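Local coordinates for extracellular solute-binding protein family 1 (Alicyclobacillus acidocaldarius subsp. acidocaldarius, PDB 4OVJ), which probably binds a solute outside the cell and delivers it to an ABC-type importer, at residues A[342-347]-A[354-359]; A[112-117]-A[336-341]; A[241-246]-A[265-270]. All blocks are in the same frame, centred on the assembly; numbering follows the deposited sequence. Where two conformers were deposited one is given.

Interaction 1: residues A[342-347]-A[354-359]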
loop_
_atom_site.group_PDB
_atom_site.type_symbol
_atom_site.label_atom_id
_atom_site.label_comp_id
_atom_site.label_asym_id
_atom_site.label_seq_id
_atom_site.Cartn_x
_atom_site.Cartn_y
_atom_site.Cartn_z
ATOM N N GLN A 342 4.817 -20.589 0.949
ATOM C CA GLN A 342 5.676 -21.280 1.901
ATOM C C GLN A 342 5.544 -20.718 3.321
ATOM O O GLN A 342 5.604 -21.471 4.296
ATOM C CB GLN A 342 7.123 -21.282 1.398
ATOM C CG GLN A 342 7.250 -22.078 0.103
ATOM C CD GLN A 342 8.652 -22.099 -0.474
ATOM O OE1 GLN A 342 8.908 -21.525 -1.536
ATOM N NE2 GLN A 342 9.565 -22.773 0.214
ATOM N N LEU A 343 5.336 -19.412 3.448
ATOM C CA LEU A 343 5.150 -18.815 4.769
ATOM C C LEU A 343 3.752 -19.124 5.344
ATOM O O LEU A 343 3.589 -19.226 6.579
ATOM C CB LEU A 343 5.397 -17.309 4.744
ATOM C CG LEU A 343 6.839 -16.818 4.593
ATOM C CD1 LEU A 343 6.812 -15.304 4.509
ATOM C CD2 LEU A 343 7.754 -17.237 5.730
HETATM N N MSE A 344 2.758 -19.282 4.464
HETATM C CA MSE A 344 1.404 -19.721 4.884
HETATM C C MSE A 344 1.445 -21.106 5.468
HETATM O O MSE A 344 0.734 -21.397 6.448
HETATM C CB MSE A 344 0.386 -19.690 3.730
HETATM C CG MSE A 344 -0.292 -18.325 3.726
HETATM SE SE MSE A 344 -1.606 -18.041 2.275
HETATM C CE MSE A 344 -0.494 -18.247 0.664
ATOM N N ALA A 345 2.258 -21.976 4.872
ATOM C CA ALA A 345 2.418 -23.354 5.352
ATOM C C ALA A 345 3.077 -23.387 6.725
ATOM O O ALA A 345 2.726 -24.216 7.567
ATOM C CB ALA A 345 3.236 -24.177 4.360
ATOM N N SER A 346 4.034 -22.486 6.940
ATOM C CA SER A 346 4.761 -22.405 8.200
ATOM C C SER A 346 5.491 -21.074 8.348
ATOM O O SER A 346 6.263 -20.677 7.465
ATOM C CB SER A 346 5.772 -23.546 8.293
ATOM O OG SER A 346 6.675 -23.334 9.363
ATOM N N GLY A 347 5.253 -20.396 9.468
ATOM C CA GLY A 347 5.904 -19.123 9.762
ATOM C C GLY A 347 4.981 -17.917 9.805
ATOM O O GLY A 347 5.460 -16.783 9.817
ATOM N N ALA A 354 -4.511 -14.850 6.925
ATOM C CA ALA A 354 -5.682 -14.187 6.369
ATOM C C ALA A 354 -5.276 -13.058 5.429
ATOM O O ALA A 354 -5.851 -12.916 4.361
ATOM C CB ALA A 354 -6.573 -13.648 7.477
ATOM N N GLU A 355 -4.288 -12.267 5.841
ATOM C CA GLU A 355 -3.750 -11.189 5.012
ATOM C C GLU A 355 -3.229 -11.730 3.700
ATOM O O GLU A 355 -3.466 -11.150 2.656
ATOM C CB GLU A 355 -2.531 -10.548 5.655
ATOM C CG GLU A 355 -2.746 -9.424 6.611
ATOM C CD GLU A 355 -1.431 -8.721 6.888
ATOM O OE1 GLU A 355 -1.101 -7.753 6.171
ATOM O OE2 GLU A 355 -0.699 -9.181 7.768
ATOM N N PHE A 356 -2.454 -12.816 3.769
ATOM C CA PHE A 356 -1.865 -13.397 2.557
ATOM C C PHE A 356 -2.965 -13.870 1.612
ATOM O O PHE A 356 -2.885 -13.663 0.399
ATOM C CB PHE A 356 -0.941 -14.576 2.884
ATOM C CG PHE A 356 0.392 -14.192 3.460
ATOM C CD1 PHE A 356 0.609 -12.963 4.065
ATOM C CD2 PHE A 356 1.447 -15.101 3.425
ATOM C CE1 PHE A 356 1.840 -12.654 4.608
ATOM C CE2 PHE A 356 2.675 -14.784 3.975
ATOM C CZ PHE A 356 2.872 -13.560 4.554
ATOM N N GLN A 357 -3.995 -14.505 2.162
ATOM C CA GLN A 357 -5.107 -14.978 1.340
ATOM C C GLN A 357 -5.835 -13.817 0.676
ATOM O O GLN A 357 -6.218 -13.893 -0.481
ATOM C CB GLN A 357 -6.094 -15.785 2.171
ATOM C CG GLN A 357 -5.560 -17.147 2.584
ATOM C CD GLN A 357 -6.452 -17.855 3.590
ATOM O OE1 GLN A 357 -7.262 -17.229 4.279
ATOM N NE2 GLN A 357 -6.298 -19.170 3.684
ATOM N N LEU A 358 -6.041 -12.741 1.424
ATOM C CA LEU A 358 -6.711 -11.568 0.868
ATOM C C LEU A 358 -5.860 -10.974 -0.262
ATOM O O LEU A 358 -6.383 -10.645 -1.332
ATOM C CB LEU A 358 -6.948 -10.532 1.970
ATOM C CG LEU A 358 -7.768 -9.265 1.693
ATOM C CD1 LEU A 358 -6.999 -8.223 0.909
ATOM C CD2 LEU A 358 -9.092 -9.596 1.021
ATOM N N VAL A 359 -4.552 -10.859 -0.039
ATOM C CA VAL A 359 -3.684 -10.282 -1.072
ATOM C C VAL A 359 -3.729 -11.156 -2.332
ATOM O O VAL A 359 -3.791 -10.640 -3.434
ATOM C CB VAL A 359 -2.256 -10.027 -0.562
ATOM C CG1 VAL A 359 -1.328 -9.581 -1.683
ATOM C CG2 VAL A 359 -2.257 -8.930 0.498
#
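L343 and M344, in the last turn of helix 337-345, meet F356 of helix 350-365, the two being consecutive helices joined by a short loop. M344 does most of the work. It is present as selenomethionine, and its chain is extended from CA to SE (chi2 178°) and bent only beyond it, which carries the heavy atom toward F356 CB, 3.6 Å away. The M344 and F356 side chains run antiparallel alongside one another, and M344 CG lies 3.7 Å from F356 CD2, approaching the ring obliquely. SE of M344 also brushes Q357 CG at 4.1 Å, on the more exposed side of the contact. A long, flexible, unbranched chain suits this position because it can lie along both neighbours. L343 touches the ring differently: its CB sits at the edge, near the ring plane, 3.8 Å from F356 CE2. No hydrogen bond crosses; the fit is apolar. The first helix runs out just beyond these residues, with S346 N donating to Q342 O at 3.2 Å. G347 then has a positive phi of 114°, at which a CB would collide with the carbonyl O before it and come too near L343 CD2. The loop is tied to this helix end by T348 OG1 on L343 O, while K353 NZ, from the second helix, bonds M344 O. F356 also packs on I333 and P334 of strand 333-334, and further round helix 350-365, L358 rests on N138 and A140 of strand 128-144, while E355 faces V264 and V265 of helix 263-269.

Interaction 2: residues A[112-117]-A[336-341]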
loop_
_atom_site.group_PDB
_atom_site.type_symbol
_atom_site.label_atom_id
_atom_site.label_comp_id
_atom_site.label_asym_id
_atom_site.label_seq_id
_atom_site.Cartn_x
_atom_site.Cartn_y
_atom_site.Cartn_z
ATOM N N ILE A 112 10.378 -13.382 -12.131
ATOM C CA ILE A 112 9.245 -12.498 -11.923
ATOM C C ILE A 112 7.911 -13.189 -12.158
ATOM O O ILE A 112 6.876 -12.539 -12.088
ATOM C CB ILE A 112 9.335 -11.222 -12.778
ATOM C CG1 ILE A 112 9.366 -11.577 -14.282
ATOM C CG2 ILE A 112 10.525 -10.404 -12.308
ATOM C CD1 ILE A 112 9.032 -10.430 -15.200
ATOM N N SER A 113 7.937 -14.505 -12.378
ATOM C CA SER A 113 6.707 -15.287 -12.573
ATOM C C SER A 113 5.861 -15.355 -11.296
ATOM O O SER A 113 4.670 -15.680 -11.349
ATOM C CB SER A 113 7.042 -16.703 -13.072
ATOM O OG SER A 113 7.571 -17.514 -12.028
ATOM N N THR A 114 6.487 -15.025 -10.168
ATOM C CA THR A 114 5.875 -15.037 -8.847
ATOM C C THR A 114 5.263 -13.686 -8.474
ATOM O O THR A 114 4.710 -13.536 -7.384
ATOM C CB THR A 114 6.944 -15.363 -7.788
ATOM O OG1 THR A 114 8.056 -14.461 -7.949
ATOM C CG2 THR A 114 7.426 -16.820 -7.924
ATOM N N ILE A 115 5.376 -12.708 -9.368
ATOM C CA ILE A 115 4.955 -11.338 -9.095
ATOM C C ILE A 115 3.869 -10.976 -10.100
ATOM O O ILE A 115 3.972 -11.328 -11.263
ATOM C CB ILE A 115 6.159 -10.368 -9.211
ATOM C CG1 ILE A 115 7.240 -10.786 -8.209
ATOM C CG2 ILE A 115 5.723 -8.933 -8.977
ATOM C CD1 ILE A 115 8.515 -9.972 -8.265
ATOM N N SER A 116 2.833 -10.277 -9.649
ATOM C CA SER A 116 1.747 -9.899 -10.535
ATOM C C SER A 116 2.191 -8.841 -11.526
ATOM O O SER A 116 2.946 -7.934 -11.175
ATOM C CB SER A 116 0.554 -9.381 -9.745
ATOM O OG SER A 116 -0.316 -10.449 -9.454
ATOM N N PRO A 117 1.722 -8.948 -12.773
ATOM C CA PRO A 117 2.048 -7.921 -13.766
ATOM C C PRO A 117 1.709 -6.485 -13.344
ATOM O O PRO A 117 2.505 -5.582 -13.583
ATOM C CB PRO A 117 1.226 -8.345 -14.981
ATOM C CG PRO A 117 1.164 -9.817 -14.859
ATOM C CD PRO A 117 1.055 -10.110 -13.397
ATOM N N SER A 336 6.326 -12.083 -3.498
ATOM C CA SER A 336 6.412 -13.334 -4.249
ATOM C C SER A 336 5.331 -14.320 -3.847
ATOM O O SER A 336 5.194 -14.621 -2.671
ATOM C CB SER A 336 7.765 -14.009 -4.006
ATOM O OG SER A 336 7.745 -15.347 -4.472
ATOM N N SER A 337 4.612 -14.849 -4.826
ATOM C CA SER A 337 3.581 -15.859 -4.552
ATOM C C SER A 337 4.171 -17.124 -3.925
ATOM O O SER A 337 3.539 -17.747 -3.062
ATOM C CB SER A 337 2.825 -16.223 -5.828
ATOM O OG SER A 337 3.702 -16.711 -6.843
ATOM N N SER A 338 5.381 -17.497 -4.326
ATOM C CA SER A 338 6.004 -18.709 -3.765
ATOM C C SER A 338 6.373 -18.507 -2.291
ATOM O O SER A 338 6.170 -19.400 -1.473
ATOM C CB SER A 338 7.200 -19.182 -4.608
ATOM O OG SER A 338 8.218 -18.210 -4.657
ATOM N N VAL A 339 6.861 -17.316 -1.945
ATOM C CA VAL A 339 7.207 -17.000 -0.560
ATOM C C VAL A 339 5.941 -16.975 0.286
ATOM O O VAL A 339 5.907 -17.545 1.371
ATOM C CB VAL A 339 7.973 -15.667 -0.451
ATOM C CG1 VAL A 339 8.091 -15.213 0.990
ATOM C CG2 VAL A 339 9.341 -15.809 -1.087
ATOM N N ARG A 340 4.890 -16.332 -0.212
ATOM C CA ARG A 340 3.620 -16.322 0.524
ATOM C C ARG A 340 3.122 -17.744 0.785
ATOM O O ARG A 340 2.713 -18.067 1.912
ATOM C CB ARG A 340 2.557 -15.509 -0.195
ATOM C CG ARG A 340 2.825 -14.004 -0.172
ATOM C CD ARG A 340 1.601 -13.183 -0.542
ATOM N NE ARG A 340 1.083 -13.531 -1.851
ATOM C CZ ARG A 340 1.572 -13.093 -3.010
ATOM N NH1 ARG A 340 2.599 -12.242 -3.059
ATOM N NH2 ARG A 340 1.035 -13.510 -4.134
ATOM N N THR A 341 3.176 -18.592 -0.243
ATOM C CA THR A 341 2.718 -19.992 -0.107
ATOM C C THR A 341 3.500 -20.730 0.981
ATOM O O THR A 341 2.915 -21.404 1.847
ATOM C CB THR A 341 2.786 -20.742 -1.456
ATOM O OG1 THR A 341 1.899 -20.117 -2.391
ATOM C CG2 THR A 341 2.362 -22.211 -1.303
HETATM O O HOH W 1 2.471 -15.979 -9.361
HETATM O O HOH W 2 2.278 -12.481 -6.551
#
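T114 O, in a type I beta turn from I112 to I115, accepts S337 N at 2.9 Å, the donor lying in the carbonyl plane on a lone pair. The loop thus docks on the N-terminus of helix 337-345, where S336 is the N-cap. S336 OG takes weak capping bonds from S338 N and, more nearly straight (165°), from V339 N at 3.3 Å; serine suits the place because its short arm reaches the N-H groups of the first helical turn that follows. T114 lays its side chain against this cap: CB comes to 3.4 Å from S336 OG, and the methyl CG2 to 3.6 Å from S338 OG. A chi1 of 53° sets T114 OG1 between the backbone N and the carbonyl carbon and CG2 on the N side, so the methyl faces S338 while OG1 turns to N319 OD1, which S336 OG also meets. An alanine here would probably leave N319 without one hydroxyl partner and open a gap beside S338. T114 O receives a second hydrogen bond, from a water oxygen at 2.8 Å. The guanidinium of R340 has S337 CA above one face, toward the rim, and at its edge, in plane, R340 NH2 donates to that water oxygen at 2.9 Å.

Interaction 3: residues A[241-246]-A[265-270]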
loop_
_atom_site.group_PDB
_atom_site.type_symbol
_atom_site.label_atom_id
_atom_site.label_comp_id
_atom_site.label_asym_id
_atom_site.label_seq_id
_atom_site.Cartn_x
_atom_site.Cartn_y
_atom_site.Cartn_z
ATOM N N GLN A 241 -5.553 7.305 14.657
ATOM C CA GLN A 241 -5.032 6.420 13.615
ATOM C C GLN A 241 -5.841 5.143 13.651
ATOM O O GLN A 241 -6.373 4.768 14.690
ATOM C CB GLN A 241 -3.547 6.108 13.874
ATOM C CG GLN A 241 -2.854 5.259 12.802
ATOM C CD GLN A 241 -2.506 6.053 11.555
ATOM O OE1 GLN A 241 -3.034 5.796 10.467
ATOM N NE2 GLN A 241 -1.613 7.032 11.708
ATOM N N THR A 242 -5.923 4.453 12.523
ATOM C CA THR A 242 -6.456 3.106 12.521
ATOM C C THR A 242 -5.733 2.254 13.560
ATOM O O THR A 242 -4.499 2.303 13.672
ATOM C CB THR A 242 -6.299 2.472 11.127
ATOM O OG1 THR A 242 -7.116 3.195 10.216
ATOM C CG2 THR A 242 -6.705 1.016 11.124
ATOM N N ALA A 243 -6.511 1.484 14.312
ATOM C CA ALA A 243 -6.005 0.526 15.288
ATOM C C ALA A 243 -5.502 1.170 16.586
ATOM O O ALA A 243 -5.110 0.459 17.504
ATOM C CB ALA A 243 -4.943 -0.376 14.668
ATOM N N ASP A 244 -5.564 2.504 16.669
ATOM C CA ASP A 244 -5.306 3.253 17.907
ATOM C C ASP A 244 -6.444 2.961 18.878
ATOM O O ASP A 244 -7.542 2.618 18.447
ATOM C CB ASP A 244 -5.305 4.765 17.583
ATOM C CG ASP A 244 -4.791 5.628 18.718
ATOM O OD1 ASP A 244 -3.551 5.689 18.885
ATOM O OD2 ASP A 244 -5.624 6.260 19.437
ATOM N N PRO A 245 -6.221 3.140 20.191
ATOM C CA PRO A 245 -7.361 3.039 21.125
ATOM C C PRO A 245 -8.557 3.956 20.821
ATOM O O PRO A 245 -9.656 3.652 21.235
ATOM C CB PRO A 245 -6.743 3.418 22.467
ATOM C CG PRO A 245 -5.316 3.027 22.343
ATOM C CD PRO A 245 -4.946 3.312 20.913
ATOM N N THR A 246 -8.344 5.051 20.090
ATOM C CA THR A 246 -9.430 5.939 19.682
ATOM C C THR A 246 -10.260 5.449 18.482
ATOM O O THR A 246 -11.238 6.089 18.119
ATOM C CB THR A 246 -8.890 7.327 19.316
ATOM O OG1 THR A 246 -7.936 7.201 18.261
ATOM C CG2 THR A 246 -8.247 7.977 20.526
ATOM N N VAL A 265 -3.342 -7.355 11.647
ATOM C CA VAL A 265 -2.564 -7.956 12.734
ATOM C C VAL A 265 -2.724 -7.125 14.004
ATOM O O VAL A 265 -3.043 -7.662 15.065
ATOM C CB VAL A 265 -1.072 -8.102 12.369
ATOM C CG1 VAL A 265 -0.234 -8.420 13.603
ATOM C CG2 VAL A 265 -0.911 -9.170 11.298
ATOM N N SER A 266 -2.522 -5.815 13.882
ATOM C CA SER A 266 -2.698 -4.894 15.008
ATOM C C SER A 266 -4.114 -4.928 15.564
ATOM O O SER A 266 -4.302 -5.025 16.768
ATOM C CB SER A 266 -2.368 -3.451 14.604
ATOM O OG SER A 266 -1.015 -3.340 14.233
ATOM N N LEU A 267 -5.107 -4.826 14.688
ATOM C CA LEU A 267 -6.499 -4.840 15.125
ATOM C C LEU A 267 -6.834 -6.133 15.838
ATOM O O LEU A 267 -7.443 -6.123 16.899
ATOM C CB LEU A 267 -7.458 -4.651 13.954
ATOM C CG LEU A 267 -7.487 -3.235 13.417
ATOM C CD1 LEU A 267 -8.162 -3.232 12.060
ATOM C CD2 LEU A 267 -8.186 -2.268 14.379
ATOM N N GLN A 268 -6.435 -7.257 15.267
ATOM C CA GLN A 268 -6.793 -8.530 15.871
ATOM C C GLN A 268 -6.156 -8.710 17.247
ATOM O O GLN A 268 -6.757 -9.322 18.125
ATOM C CB GLN A 268 -6.430 -9.706 14.962
ATOM C CG GLN A 268 -6.940 -11.048 15.465
ATOM C CD GLN A 268 -8.458 -11.151 15.463
ATOM O OE1 GLN A 268 -9.054 -11.565 14.469
ATOM N NE2 GLN A 268 -9.090 -10.765 16.569
ATOM N N SER A 269 -4.960 -8.157 17.437
ATOM C CA SER A 269 -4.260 -8.207 18.735
ATOM C C SER A 269 -4.990 -7.459 19.845
ATOM O O SER A 269 -4.713 -7.686 21.022
ATOM C CB SER A 269 -2.820 -7.663 18.620
ATOM O OG SER A 269 -2.803 -6.242 18.575
ATOM N N GLU A 270 -5.908 -6.565 19.476
ATOM C CA GLU A 270 -6.587 -5.687 20.433
ATOM C C GLU A 270 -7.960 -6.205 20.845
ATOM O O GLU A 270 -8.608 -5.583 21.669
ATOM C CB GLU A 270 -6.753 -4.282 19.829
ATOM C CG GLU A 270 -5.440 -3.548 19.587
ATOM C CD GLU A 270 -4.760 -3.082 20.862
ATOM O OE1 GLU A 270 -5.408 -3.050 21.935
ATOM O OE2 GLU A 270 -3.564 -2.732 20.792
#
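A243 presses its methyl against helix 263-269, where L267 and S266 receive it. L267 CD2 is 3.7 Å from A243 CA and 3.8 Å from A243 CB, so one branch of the leucine covers both atoms; S266 adds its CB at 4.0 Å from A243 CB. L267 CG lies opposite the carbonyl carbon (chi1 -73°), a setting that brings the branched end round to the alanine. The forked leucine supplies reach and the small alanine allows the loop to come close, the contact being purely apolar. Behind it, the loop fixes the methyl's direction: Q241 to D244 form a type II beta turn, closed by D244 N on Q241 O at 3.1 Å, with A243 in its third position at a phi of 76°, where glycine is common but alanine is found here. A243 N is bonded to D247 OD2. Next comes an Asx turn, D244 OD2 accepting T246 N at 3.0 Å; T246 OG1 adds a second bond to D244 OD2 at 2.8 Å, from the opposite face of the carboxylate plane. Aspartate has the short acid arm needed. On the other side, S269 OG folds back onto S266 O at 2.6 Å. Farther out, T242 OG1 bonds E257 OE2 on strand 256-260, and Y263 of the helix touches T242 and A243. Q268 OE1 takes L275 N of strand 275-278, while V265, beyond the contact, packs on E352 and E355 of helix 350-365.

Helix 337-345 serves two of the contacts: interaction 2 holds its beginning and interaction 1 its end, their centres about 12 Å apart. They meet where F356 CD2 packs on R340 O at 3.6 Å, and R340 NE also bonds N360 OD1 on helix 350-365. That second helix leads on to interaction 3, centred about 20 Å from interaction 1, through E355 OE2 lying 3.5 Å from V265 CG2. Interactions 2 and 3 do not touch; their nearest atoms are about 13 Å apart and their centres about 29 Å. Helix 350-365 therefore bridges residues 336-341 and helix 263-269. None of the three contacts includes a bound solute, so their relation to the binding cleft stays open.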